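Local coordinates for protein adenosine kinase (Sinorhizobium meliloti, PDB 3UBO) that probably phosphorylates adenosine as a pfkB-family (ribokinase-like) kinase, and is captured here with adenosine and ADP bound, at residues G182-M187 and V211-A216; C241-V246 and S253-G258; L47-M52 and R116-V121; D17-C22 and P54-S59. All blocks are in the same frame, centred on the assembly; numbering follows the deposited sequence.

Interaction 1 (G182-M187 and V211-A216)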
loop_
_atom_site.group_PDB
_atom_site.type_symbol
_atom_site.label_atom_id
_atom_site.label_comp_id
_atom_site.label_asym_id
_atom_site.label_seq_id
_atom_site.Cartn_x
_atom_site.Cartn_y
_atom_site.Cartn_z
ATOM N N GLY A 182 -27.192 9.178 26.756
ATOM C CA GLY A 182 -26.160 9.588 27.712
ATOM C C GLY A 182 -24.697 9.483 27.194
ATOM O O GLY A 182 -23.740 9.101 27.935
ATOM N N ARG A 183 -24.552 9.815 25.907
ATOM C CA ARG A 183 -23.365 9.645 25.130
ATOM C C ARG A 183 -22.992 11.036 24.656
ATOM O O ARG A 183 -23.743 11.995 24.800
ATOM C CB ARG A 183 -23.673 8.801 23.914
ATOM C CG ARG A 183 -23.824 7.320 24.139
ATOM C CD ARG A 183 -23.680 6.863 25.581
ATOM N NE ARG A 183 -24.151 5.473 25.658
ATOM C CZ ARG A 183 -23.783 4.561 26.564
ATOM N NH1 ARG A 183 -24.318 3.339 26.481
ATOM N NH2 ARG A 183 -22.873 4.851 27.518
ATOM N N GLU A 184 -21.790 11.130 24.098
ATOM C CA GLU A 184 -21.190 12.382 23.631
ATOM C C GLU A 184 -20.922 12.338 22.119
ATOM O O GLU A 184 -20.647 11.261 21.546
ATOM C CB GLU A 184 -19.876 12.662 24.375
ATOM C CG GLU A 184 -20.057 13.574 25.600
ATOM C CD GLU A 184 -18.841 13.615 26.467
ATOM O OE1 GLU A 184 -18.360 14.736 26.761
ATOM O OE2 GLU A 184 -18.350 12.518 26.828
ATOM N N THR A 185 -21.002 13.506 21.483
ATOM C CA THR A 185 -20.824 13.572 20.048
ATOM C C THR A 185 -19.571 14.353 19.683
ATOM O O THR A 185 -19.284 15.401 20.277
ATOM C CB THR A 185 -22.061 14.194 19.322
ATOM O OG1 THR A 185 -22.154 15.604 19.605
ATOM C CG2 THR A 185 -23.340 13.483 19.710
ATOM N N ALA A 186 -18.847 13.880 18.679
ATOM C CA ALA A 186 -17.675 14.640 18.319
ATOM C C ALA A 186 -17.508 14.907 16.830
ATOM O O ALA A 186 -18.020 14.157 15.997
ATOM C CB ALA A 186 -16.413 13.987 18.925
HETATM N N MSE A 187 -16.757 15.965 16.518
HETATM C CA MSE A 187 -16.345 16.188 15.137
HETATM C C MSE A 187 -14.940 16.739 14.864
HETATM O O MSE A 187 -14.414 17.529 15.624
HETATM C CB MSE A 187 -17.327 17.115 14.451
HETATM C CG MSE A 187 -16.920 18.597 14.553
HETATM SE SE MSE A 187 -18.388 19.765 13.852
HETATM C CE MSE A 187 -18.428 19.213 11.926
ATOM N N VAL A 211 -23.220 18.869 18.575
ATOM C CA VAL A 211 -21.873 18.390 18.697
ATOM C C VAL A 211 -21.312 18.938 19.967
ATOM O O VAL A 211 -21.217 20.173 20.170
ATOM C CB VAL A 211 -20.928 18.909 17.557
ATOM C CG1 VAL A 211 -19.494 18.422 17.734
ATOM C CG2 VAL A 211 -21.424 18.439 16.231
ATOM N N ASP A 212 -20.871 17.994 20.783
ATOM C CA ASP A 212 -20.171 18.259 22.014
ATOM C C ASP A 212 -18.728 18.732 21.770
ATOM O O ASP A 212 -18.407 19.916 21.982
ATOM C CB ASP A 212 -20.188 16.973 22.860
ATOM C CG ASP A 212 -21.561 16.648 23.339
ATOM O OD1 ASP A 212 -22.231 17.649 23.701
ATOM O OD2 ASP A 212 -21.972 15.437 23.347
ATOM N N ILE A 213 -17.883 17.787 21.330
ATOM C CA ILE A 213 -16.414 17.954 21.162
ATOM C C ILE A 213 -15.938 18.349 19.731
ATOM O O ILE A 213 -16.417 17.792 18.710
ATOM C CB ILE A 213 -15.685 16.650 21.575
ATOM C CG1 ILE A 213 -16.159 16.179 22.958
ATOM C CG2 ILE A 213 -14.185 16.847 21.550
ATOM C CD1 ILE A 213 -16.055 14.681 23.190
ATOM N N VAL A 214 -15.011 19.306 19.656
ATOM C CA VAL A 214 -14.495 19.773 18.364
ATOM C C VAL A 214 -12.979 19.576 18.150
ATOM O O VAL A 214 -12.167 20.260 18.814
ATOM C CB VAL A 214 -14.853 21.249 18.170
ATOM C CG1 VAL A 214 -14.014 21.890 17.080
ATOM C CG2 VAL A 214 -16.306 21.350 17.861
ATOM N N PHE A 215 -12.568 18.662 17.251
ATOM C CA PHE A 215 -11.126 18.584 16.839
ATOM C C PHE A 215 -10.897 19.406 15.572
ATOM O O PHE A 215 -11.757 19.398 14.658
ATOM C CB PHE A 215 -10.655 17.153 16.569
ATOM C CG PHE A 215 -10.815 16.218 17.734
ATOM C CD1 PHE A 215 -9.703 15.801 18.448
ATOM C CD2 PHE A 215 -12.093 15.725 18.100
ATOM C CE1 PHE A 215 -9.827 14.924 19.501
ATOM C CE2 PHE A 215 -12.234 14.856 19.178
ATOM C CZ PHE A 215 -11.069 14.468 19.890
ATOM N N ALA A 216 -9.774 20.112 15.532
ATOM C CA ALA A 216 -9.390 20.970 14.422
ATOM C C ALA A 216 -7.843 21.232 14.374
ATOM O O ALA A 216 -7.109 21.020 15.378
ATOM C CB ALA A 216 -10.134 22.269 14.517
#
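Thr185 and Asp212 grip each other through both side chain and backbone. The carboxylate of Asp212 reaches back so that OD2 accepts the Thr185 N-H at 2.9 Å, on its anti side and 25° out of the carboxylate plane; the same oxygen is bonded to His179. In return, Asp212 N donates to Thr185 OG1 at 3.0 Å. The Thr185 hydroxyl stands between its own backbone N and carbonyl carbon (chi1 70°), which aims it at the chain leading into strand 213-217, where it also bonds Thr210 O. With an alanine in place of the aspartate, the Thr185 N-H and His179 would probably lose their shared acceptor and this end of the strand pair would be less firmly fixed. The side chain of Glu184 crosses that of Asp212 at about a right angle, its CG 3.5 Å from OD2, while OE1 turns off to bond Tyr290.

Beyond this end the backbones run parallel: Thr185 O receives Ile213 N at 3.0 Å, Met187 N donates to Ile213 O at 2.9 Å, and Phe215 N closes on Met187 O at 2.7 Å. On one face Ala186 CB lies 3.8 Å from Ile213 CB, and the edge of the Phe215 ring comes to the same methyl. On the other, Met187, modelled as selenomethionine, bends at its last torsion and crosses Val211 at about a right angle. The 18° between the strand axes fits neighbouring parallel strands in the central sheet of the ribokinase-like fold, with helix 278-290 over the Ile213 and Phe215 face and helix 199-207 over the other.

Interaction 2 (C241-V246 and S253-G258)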
loop_
_atom_site.group_PDB
_atom_site.type_symbol
_atom_site.label_atom_id
_atom_site.label_comp_id
_atom_site.label_asym_id
_atom_site.label_seq_id
_atom_site.Cartn_x
_atom_site.Cartn_y
_atom_site.Cartn_z
ATOM N N CYS A 241 -18.527 24.952 22.216
ATOM C CA CYS A 241 -18.538 23.527 22.601
ATOM C C CYS A 241 -18.049 23.261 24.044
ATOM O O CYS A 241 -17.417 24.114 24.672
ATOM C CB CYS A 241 -17.747 22.687 21.586
ATOM S SG CYS A 241 -16.038 23.254 21.393
ATOM N N LYS A 242 -18.324 22.066 24.560
ATOM C CA LYS A 242 -17.892 21.687 25.911
ATOM C C LYS A 242 -16.378 21.629 25.958
ATOM O O LYS A 242 -15.721 22.208 26.847
ATOM C CB LYS A 242 -18.499 20.335 26.332
ATOM C CG LYS A 242 -20.024 20.435 26.474
ATOM C CD LYS A 242 -20.755 19.127 26.864
ATOM C CE LYS A 242 -22.243 19.195 26.409
ATOM N NZ LYS A 242 -23.008 17.979 26.884
ATOM N N LEU A 243 -15.853 20.931 24.942
ATOM C CA LEU A 243 -14.470 20.480 24.821
ATOM C C LEU A 243 -14.007 20.663 23.353
ATOM O O LEU A 243 -14.764 20.400 22.394
ATOM C CB LEU A 243 -14.393 19.000 25.246
ATOM C CG LEU A 243 -12.989 18.425 25.375
ATOM C CD1 LEU A 243 -12.125 19.477 26.054
ATOM C CD2 LEU A 243 -12.970 17.063 26.108
ATOM N N ALA A 244 -12.768 21.110 23.183
ATOM C CA ALA A 244 -12.209 21.356 21.856
ATOM C C ALA A 244 -10.631 21.242 21.763
ATOM O O ALA A 244 -9.885 22.126 22.193
ATOM C CB ALA A 244 -12.690 22.697 21.360
ATOM N N ALA A 245 -10.164 20.140 21.177
ATOM C CA ALA A 245 -8.754 19.893 20.888
ATOM C C ALA A 245 -8.255 20.515 19.547
ATOM O O ALA A 245 -8.902 20.350 18.504
ATOM C CB ALA A 245 -8.498 18.382 20.920
ATOM N N VAL A 246 -7.108 21.211 19.583
ATOM C CA VAL A 246 -6.558 21.836 18.384
ATOM C C VAL A 246 -5.121 21.397 18.049
ATOM O O VAL A 246 -4.181 21.700 18.790
ATOM C CB VAL A 246 -6.656 23.354 18.498
ATOM C CG1 VAL A 246 -5.882 24.032 17.395
ATOM C CG2 VAL A 246 -8.098 23.737 18.458
ATOM N N SER A 253 -0.164 19.989 20.661
ATOM C CA SER A 253 -1.619 20.298 20.772
ATOM C C SER A 253 -1.961 21.383 21.808
ATOM O O SER A 253 -1.185 21.633 22.720
ATOM C CB SER A 253 -2.436 19.025 21.091
ATOM O OG SER A 253 -2.555 18.837 22.501
ATOM N N VAL A 254 -3.129 22.015 21.673
ATOM C CA VAL A 254 -3.681 22.849 22.744
ATOM C C VAL A 254 -5.169 22.606 22.952
ATOM O O VAL A 254 -6.000 23.177 22.238
ATOM C CB VAL A 254 -3.451 24.361 22.522
ATOM C CG1 VAL A 254 -3.922 24.790 21.162
ATOM C CG2 VAL A 254 -4.119 25.157 23.635
ATOM N N VAL A 255 -5.524 21.760 23.919
ATOM C CA VAL A 255 -6.927 21.535 24.256
ATOM C C VAL A 255 -7.568 22.699 25.045
ATOM O O VAL A 255 -6.945 23.357 25.803
ATOM C CB VAL A 255 -7.091 20.190 24.963
ATOM C CG1 VAL A 255 -8.583 19.867 25.239
ATOM C CG2 VAL A 255 -6.496 19.100 24.109
ATOM N N VAL A 256 -8.841 22.960 24.833
ATOM C CA VAL A 256 -9.498 24.141 25.402
ATOM C C VAL A 256 -10.859 23.761 26.068
ATOM O O VAL A 256 -11.653 23.008 25.478
ATOM C CB VAL A 256 -9.639 25.243 24.309
ATOM C CG1 VAL A 256 -10.845 26.071 24.530
ATOM C CG2 VAL A 256 -8.375 26.100 24.256
ATOM N N ARG A 257 -11.049 24.234 27.323
ATOM C CA ARG A 257 -12.246 24.023 28.194
ATOM C C ARG A 257 -12.450 25.262 29.074
ATOM O O ARG A 257 -11.753 25.432 30.106
ATOM C CB ARG A 257 -12.077 22.795 29.080
ATOM C CG ARG A 257 -13.353 22.337 29.626
ATOM C CD ARG A 257 -13.370 20.839 29.756
ATOM N NE ARG A 257 -12.412 20.363 30.761
ATOM C CZ ARG A 257 -12.327 19.085 31.172
ATOM N NH1 ARG A 257 -13.141 18.141 30.648
ATOM N NH2 ARG A 257 -11.426 18.752 32.103
ATOM N N GLY A 258 -13.373 26.126 28.641
ATOM C CA GLY A 258 -13.489 27.487 29.145
ATOM C C GLY A 258 -12.221 28.339 29.051
ATOM O O GLY A 258 -11.898 28.884 27.978
#
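Leu243 and Val255 form the dense side of this antiparallel pairing. Leu243 CD1 lies 3.7 Å from Val255 CG1, and the second Val255 methyl, CG2, rests 3.8 Å from Ala245 CB. With CG1 anti to the backbone N (chi1 -176°), Val255 splits its two methyls between the two neighbours. Helices 278-290 and 296-311 cover this apolar patch, through Phe286 and Leu296 among others. On the other side Val246 CB meets Val254 CG1 at 4.1 Å, and helix 230-240 packs on Ala244 and Val256.

The backbone bonding is uneven, with a single hydrogen-bonded antiparallel bridge, Ala244 with Val256. Ala244 N donates to Val256 O at 3.2 Å in the carbonyl plane, whereas Val256 N reaches Ala244 O from 43° above its plane. Val254 N to Val246 O, 3.1 Å, is the straightest bond, at 164°, and its return partner is weak.

Toward the solvent end the contact thins out. Arg257 lays only its aliphatic part across, CG 3.7 Å from Lys242 O, while its NE makes a long, weak ion pair with Glu260; Lys242 points away. Backbone bonding plus touching aliphatic groups, with charges left at the exposed end, imply an attachment held by main-chain polarity and apolar burial, and not by salt bridges across it.

Interaction 3 (L47-M52 and R116-V121)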
loop_
_atom_site.group_PDB
_atom_site.type_symbol
_atom_site.label_atom_id
_atom_site.label_comp_id
_atom_site.label_asym_id
_atom_site.label_seq_id
_atom_site.Cartn_x
_atom_site.Cartn_y
_atom_site.Cartn_z
ATOM N N LEU A 47 -8.269 11.625 -15.063
ATOM C CA LEU A 47 -7.223 12.435 -15.639
ATOM C C LEU A 47 -6.008 12.544 -14.704
ATOM O O LEU A 47 -4.879 12.357 -15.140
ATOM C CB LEU A 47 -7.760 13.816 -16.051
ATOM C CG LEU A 47 -6.716 14.727 -16.727
ATOM C CD1 LEU A 47 -7.317 15.863 -17.453
ATOM C CD2 LEU A 47 -5.762 15.335 -15.751
ATOM N N LEU A 48 -6.240 12.903 -13.427
ATOM C CA LEU A 48 -5.188 12.994 -12.406
ATOM C C LEU A 48 -4.455 11.680 -12.277
ATOM O O LEU A 48 -3.255 11.677 -12.189
ATOM C CB LEU A 48 -5.726 13.443 -11.048
ATOM C CG LEU A 48 -5.519 14.915 -10.683
ATOM C CD1 LEU A 48 -5.073 15.771 -11.862
ATOM C CD2 LEU A 48 -6.705 15.495 -9.998
ATOM N N TYR A 49 -5.150 10.571 -12.311
ATOM C CA TYR A 49 -4.518 9.281 -12.178
ATOM C C TYR A 49 -3.469 8.999 -13.290
ATOM O O TYR A 49 -2.355 8.501 -13.039
ATOM C CB TYR A 49 -5.593 8.204 -12.104
ATOM C CG TYR A 49 -5.112 6.907 -11.572
ATOM C CD1 TYR A 49 -4.246 6.862 -10.490
ATOM C CD2 TYR A 49 -5.490 5.727 -12.135
ATOM C CE1 TYR A 49 -3.757 5.670 -10.023
ATOM C CE2 TYR A 49 -5.039 4.536 -11.648
ATOM C CZ TYR A 49 -4.184 4.511 -10.603
ATOM O OH TYR A 49 -3.694 3.328 -10.120
ATOM N N SER A 50 -3.822 9.378 -14.507
ATOM C CA SER A 50 -3.017 9.124 -15.682
ATOM C C SER A 50 -1.724 9.919 -15.587
ATOM O O SER A 50 -0.632 9.364 -15.844
ATOM C CB SER A 50 -3.802 9.507 -16.918
ATOM O OG SER A 50 -3.771 10.913 -17.079
ATOM N N ARG A 51 -1.814 11.179 -15.156
ATOM C CA ARG A 51 -0.595 11.964 -14.849
ATOM C C ARG A 51 0.192 11.614 -13.597
ATOM O O ARG A 51 1.187 12.261 -13.279
ATOM C CB ARG A 51 -0.905 13.426 -14.820
ATOM C CG ARG A 51 -1.802 13.726 -15.930
ATOM C CD ARG A 51 -1.842 15.204 -16.124
ATOM N NE ARG A 51 -2.679 15.625 -17.266
ATOM C CZ ARG A 51 -2.941 16.908 -17.482
ATOM N NH1 ARG A 51 -2.454 17.801 -16.632
ATOM N NH2 ARG A 51 -3.702 17.302 -18.498
HETATM N N MSE A 52 -0.218 10.575 -12.890
HETATM C CA MSE A 52 0.415 10.279 -11.607
HETATM C C MSE A 52 1.454 9.183 -11.764
HETATM O O MSE A 52 1.224 8.258 -12.543
HETATM C CB MSE A 52 -0.658 9.827 -10.642
HETATM C CG MSE A 52 -0.196 9.681 -9.170
HETATM SE SE MSE A 52 -1.715 9.165 -7.876
HETATM C CE MSE A 52 -1.501 7.284 -7.988
ATOM N N ARG A 116 -12.653 7.406 -3.897
ATOM C CA ARG A 116 -11.200 7.299 -3.930
ATOM C C ARG A 116 -10.560 8.678 -3.906
ATOM O O ARG A 116 -11.162 9.655 -4.349
ATOM C CB ARG A 116 -10.747 6.530 -5.173
ATOM C CG ARG A 116 -10.798 7.340 -6.457
ATOM C CD ARG A 116 -9.957 6.697 -7.549
ATOM N NE ARG A 116 -10.675 6.620 -8.818
ATOM C CZ ARG A 116 -11.831 5.983 -8.985
ATOM N NH1 ARG A 116 -12.404 5.365 -7.961
ATOM N NH2 ARG A 116 -12.413 5.963 -10.176
ATOM N N SER A 117 -9.339 8.758 -3.386
ATOM C CA SER A 117 -8.663 10.031 -3.306
ATOM C C SER A 117 -7.235 9.932 -3.821
ATOM O O SER A 117 -6.472 9.004 -3.455
ATOM C CB SER A 117 -8.738 10.569 -1.888
ATOM O OG SER A 117 -8.118 11.821 -1.764
HETATM N N MSE A 118 -6.919 10.868 -4.722
HETATM C CA MSE A 118 -5.611 10.932 -5.389
HETATM C C MSE A 118 -4.776 11.753 -4.498
HETATM O O MSE A 118 -4.932 12.970 -4.487
HETATM C CB MSE A 118 -5.668 11.720 -6.714
HETATM C CG MSE A 118 -6.379 11.140 -7.946
HETATM SE SE MSE A 118 -6.613 9.183 -8.128
HETATM C CE MSE A 118 -4.885 8.785 -7.341
ATOM N N ILE A 119 -3.885 11.108 -3.748
ATOM C CA ILE A 119 -3.079 11.835 -2.777
ATOM C C ILE A 119 -1.619 11.997 -3.196
ATOM O O ILE A 119 -0.874 11.022 -3.255
ATOM C CB ILE A 119 -3.174 11.202 -1.355
ATOM C CG1 ILE A 119 -4.640 11.170 -0.861
ATOM C CG2 ILE A 119 -2.232 11.913 -0.375
ATOM C CD1 ILE A 119 -4.881 10.582 0.546
ATOM N N PHE A 120 -1.242 13.247 -3.442
ATOM C CA PHE A 120 0.100 13.622 -3.815
ATOM C C PHE A 120 0.938 14.176 -2.661
ATOM O O PHE A 120 0.674 15.274 -2.176
ATOM C CB PHE A 120 0.073 14.643 -4.963
ATOM C CG PHE A 120 -0.598 14.117 -6.225
ATOM C CD1 PHE A 120 0.065 13.189 -7.050
ATOM C CD2 PHE A 120 -1.878 14.561 -6.587
ATOM C CE1 PHE A 120 -0.561 12.691 -8.215
ATOM C CE2 PHE A 120 -2.528 14.091 -7.723
ATOM C CZ PHE A 120 -1.900 13.120 -8.545
ATOM N N VAL A 121 1.979 13.439 -2.262
ATOM C CA VAL A 121 2.845 13.837 -1.177
ATOM C C VAL A 121 4.079 14.609 -1.680
ATOM O O VAL A 121 4.819 14.125 -2.508
ATOM C CB VAL A 121 3.273 12.607 -0.348
ATOM C CG1 VAL A 121 3.894 13.041 0.981
ATOM C CG2 VAL A 121 2.101 11.712 -0.063
#
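Tyr49 and Met118 bring the two backbones nearest, with CA atoms 7.1 Å apart, and the distance opens to 8.5 Å between the CA atoms of Met52 and Phe120. Such spacing leaves the joining to side chains. Residues 47-50 are the last helical turn, after which the chain leaves the helix through Arg51 and Met52; Leu47 O there accepts both Ser50 OG, at 2.7 Å, and Arg51 N. Strand 116-121 is extended and offers Met118 and Phe120 from one face.

Both methionines are modelled as selenomethionine. Met118 is folded at its second and third torsions, which lays its side chain at about a right angle to that of Tyr49: CE is 3.7 Å from Tyr49 CD1, and SE lies 5.0 Å from the ring centroid, 50° off the normal, an oblique Met-aromatic contact. Its CG also meets Leu48 CB at 3.9 Å. Met52 makes the second Met-aromatic contact, SE standing 4.5 Å from the Phe120 centroid. Extended from its backbone (chi1 -171°) and bent only at the last torsion, it brings CE to the edge of the Tyr49 ring, in its plane. Leu48 O approaches the edge of the Phe120 ring.

Helix 42-50 thus packs its C-terminal end on the lid sheet, where strand 116-121 runs between strands 16-21 and 127-132. Ile18 adds to the apolar layer, Phe26 meets Phe120, and His94 of the second subunit stacks on Tyr49.

Interaction 4 (D17-C22 and P54-S59). With ADN (adenosine), chain C.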
loop_
_atom_site.group_PDB
_atom_site.type_symbol
_atom_site.label_atom_id
_atom_site.label_comp_id
_atom_site.label_asym_id
_atom_site.label_seq_id
_atom_site.Cartn_x
_atom_site.Cartn_y
_atom_site.Cartn_z
ATOM N N ASP A 17 -7.333 5.428 -0.613
ATOM C CA ASP A 17 -6.258 6.369 -0.960
ATOM C C ASP A 17 -5.275 5.802 -1.947
ATOM O O ASP A 17 -4.669 4.710 -1.723
ATOM C CB ASP A 17 -5.475 6.789 0.297
ATOM C CG ASP A 17 -6.230 7.776 1.119
ATOM O OD1 ASP A 17 -7.362 8.021 0.695
ATOM O OD2 ASP A 17 -5.765 8.300 2.152
ATOM N N ILE A 18 -5.067 6.575 -3.007
ATOM C CA ILE A 18 -4.082 6.193 -4.014
ATOM C C ILE A 18 -3.069 7.265 -3.927
ATOM O O ILE A 18 -3.386 8.454 -4.170
ATOM C CB ILE A 18 -4.687 6.109 -5.433
ATOM C CG1 ILE A 18 -6.149 5.619 -5.287
ATOM C CG2 ILE A 18 -3.807 5.267 -6.326
ATOM C CD1 ILE A 18 -6.588 4.699 -6.277
ATOM N N ILE A 19 -1.863 6.864 -3.546
ATOM C CA ILE A 19 -0.886 7.797 -3.101
ATOM C C ILE A 19 0.424 7.674 -3.911
ATOM O O ILE A 19 0.878 6.534 -4.174
ATOM C CB ILE A 19 -0.500 7.457 -1.641
ATOM C CG1 ILE A 19 -1.716 7.399 -0.709
ATOM C CG2 ILE A 19 0.577 8.388 -1.132
ATOM C CD1 ILE A 19 -1.520 6.348 0.488
ATOM N N ALA A 20 1.057 8.818 -4.218
ATOM C CA ALA A 20 2.399 8.847 -4.785
ATOM C C ALA A 20 3.059 10.204 -4.570
ATOM O O ALA A 20 2.410 11.196 -4.313
ATOM C CB ALA A 20 2.408 8.484 -6.332
ATOM N N ARG A 21 4.372 10.217 -4.665
ATOM C CA ARG A 21 5.165 11.406 -4.508
ATOM C C ARG A 21 5.157 12.244 -5.772
ATOM O O ARG A 21 5.018 11.723 -6.880
ATOM C CB ARG A 21 6.550 10.906 -4.261
ATOM C CG ARG A 21 7.231 11.638 -3.195
ATOM C CD ARG A 21 7.641 10.724 -2.077
ATOM N NE ARG A 21 7.787 11.537 -0.878
ATOM C CZ ARG A 21 7.900 10.999 0.313
ATOM N NH1 ARG A 21 7.907 9.657 0.443
ATOM N NH2 ARG A 21 8.007 11.810 1.363
ATOM N N CYS A 22 5.279 13.543 -5.625
ATOM C CA CYS A 22 5.406 14.404 -6.771
ATOM C C CYS A 22 6.094 15.678 -6.262
ATOM O O CYS A 22 6.443 15.746 -5.084
ATOM C CB CYS A 22 4.046 14.696 -7.351
ATOM S SG CYS A 22 3.287 16.026 -6.392
ATOM N N PRO A 54 3.639 5.756 -10.503
ATOM C CA PRO A 54 3.112 4.590 -9.765
ATOM C C PRO A 54 2.704 4.880 -8.308
ATOM O O PRO A 54 3.342 5.653 -7.601
ATOM C CB PRO A 54 4.205 3.533 -9.849
ATOM C CG PRO A 54 5.345 4.188 -10.662
ATOM C CD PRO A 54 5.041 5.628 -10.904
ATOM N N ALA A 55 1.572 4.303 -7.896
ATOM C CA ALA A 55 1.025 4.688 -6.623
ATOM C C ALA A 55 0.956 3.460 -5.796
ATOM O O ALA A 55 1.309 2.348 -6.261
ATOM C CB ALA A 55 -0.276 5.261 -6.772
ATOM N N VAL A 56 0.532 3.700 -4.566
ATOM C CA VAL A 56 0.384 2.699 -3.540
ATOM C C VAL A 56 -1.052 2.927 -3.026
ATOM O O VAL A 56 -1.492 4.066 -2.823
ATOM C CB VAL A 56 1.507 2.972 -2.456
ATOM C CG1 VAL A 56 0.970 3.874 -1.363
ATOM C CG2 VAL A 56 2.084 1.704 -1.910
ATOM N N GLU A 57 -1.835 1.872 -2.884
ATOM C CA GLU A 57 -3.194 2.085 -2.351
ATOM C C GLU A 57 -3.372 1.602 -0.904
ATOM O O GLU A 57 -2.819 0.558 -0.466
ATOM C CB GLU A 57 -4.369 1.689 -3.311
ATOM C CG GLU A 57 -4.056 0.664 -4.373
ATOM C CD GLU A 57 -2.981 1.065 -5.386
ATOM O OE1 GLU A 57 -2.932 2.219 -5.932
ATOM O OE2 GLU A 57 -2.116 0.213 -5.626
ATOM N N ALA A 58 -4.059 2.461 -0.151
ATOM C CA ALA A 58 -4.301 2.192 1.274
ATOM C C ALA A 58 -5.642 2.742 1.702
ATOM O O ALA A 58 -5.884 3.939 1.447
ATOM C CB ALA A 58 -3.133 2.781 2.176
ATOM N N SER A 59 -6.496 1.942 2.372
ATOM C CA SER A 59 -7.712 2.558 3.021
ATOM C C SER A 59 -7.448 3.862 3.806
ATOM O O SER A 59 -6.438 3.991 4.608
ATOM C CB SER A 59 -8.409 1.608 3.961
ATOM O OG SER A 59 -8.613 0.341 3.398
HETATM O "O5'" ADN C . -6.676 13.480 6.612
HETATM C "C5'" ADN C . -6.236 12.124 6.225
HETATM C "C4'" ADN C . -7.254 11.349 5.320
HETATM O "O4'" ADN C . -8.191 12.206 4.657
HETATM C "C3'" ADN C . -6.915 10.236 4.198
HETATM O "O3'" ADN C . -6.511 8.916 4.469
HETATM C "C2'" ADN C . -8.162 10.319 3.254
HETATM O "O2'" ADN C . -8.805 9.065 2.944
HETATM C "C1'" ADN C . -8.991 11.317 3.960
HETATM N N9 ADN C . -9.816 12.117 3.006
HETATM C C8 ADN C . -9.463 12.895 1.866
HETATM N N7 ADN C . -10.607 13.583 1.381
HETATM C C5 ADN C . -11.666 13.232 2.239
HETATM C C6 ADN C . -13.045 13.579 2.250
HETATM N N6 ADN C . -13.608 14.485 1.285
HETATM N N1 ADN C . -13.872 13.026 3.294
HETATM C C2 ADN C . -13.309 12.152 4.280
HETATM N N3 ADN C . -11.943 11.781 4.305
HETATM C C4 ADN C . -11.158 12.323 3.260
#
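The carboxylate of Asp17, whose CB rests against Ala58 O, turns both oxygens to the adenosine ribose: O2' donates to OD1 at 2.9 Å and O3' to OD2 at 2.5 Å. Both hydroxyls lie ahead of the group and are displaced to the same side of its plane, so the sugar is held in a two-point grip that fixes the carboxylate's rotation. Set beside the backbone N (chi1 -76°), the group is carried off the strand toward the ribose, and Ile119 packs against it. A leucine in its place would probably leave both ribose hydroxyls without these acceptors, and the adenosine dependent on its remaining bonds, such as those from Asn13 and Gly61. A second carboxylate, that of Glu57, turns OE1 toward Ile18 CG2.

Behind the ligand the strands pair antiparallel. Asp17 N donates to Ala58 O from above its carbonyl plane, 43° out, and Ala58 N returns to Asp17 O at 2.8 Å. Ile19 and Val56 exchange a similar pair of bonds, each 2.9 Å N to O. Between them, Ile18 and Glu57 form a non-hydrogen-bonded pair. On the face shared by Asp17, Ile19 CB lies 3.9 Å from Val56 CG1; on the other, Ile18 CG2 meets Ala55 CB at 3.6 Å.

Strand 16-21 runs between strands 116-121 and 56-59. The latter is the outermost strand within the chain, and there the second subunit bonds the Glu57 backbone and, through its Asp95, Ala55 N, an association like the lid-to-lid dimer of ribokinase.

In the fold
The contacts form two groups. Interactions 1 and 2 have centres 11 Å apart: probable hydrogen bonds Val214 N to Leu243 O and Ala216 N to Ala245 O join 211-216 to 241-246, which pairs with 253-258. Interactions 3 and 4, with centres 8 Å apart, share the five-stranded lid sheet and both touch the second subunit. The two groups lie on opposite sides of the chain's centre, their contact centres 31 to 35 Å apart. Along the chain the lid contacts come first and interleave; interactions 1 and 2 follow in series. Adenosine touches the lid at Asp17 and Ser117, and ADP lies about 8 Å from the Phe215 side chain, consistent with substrates bound between lid and large domain.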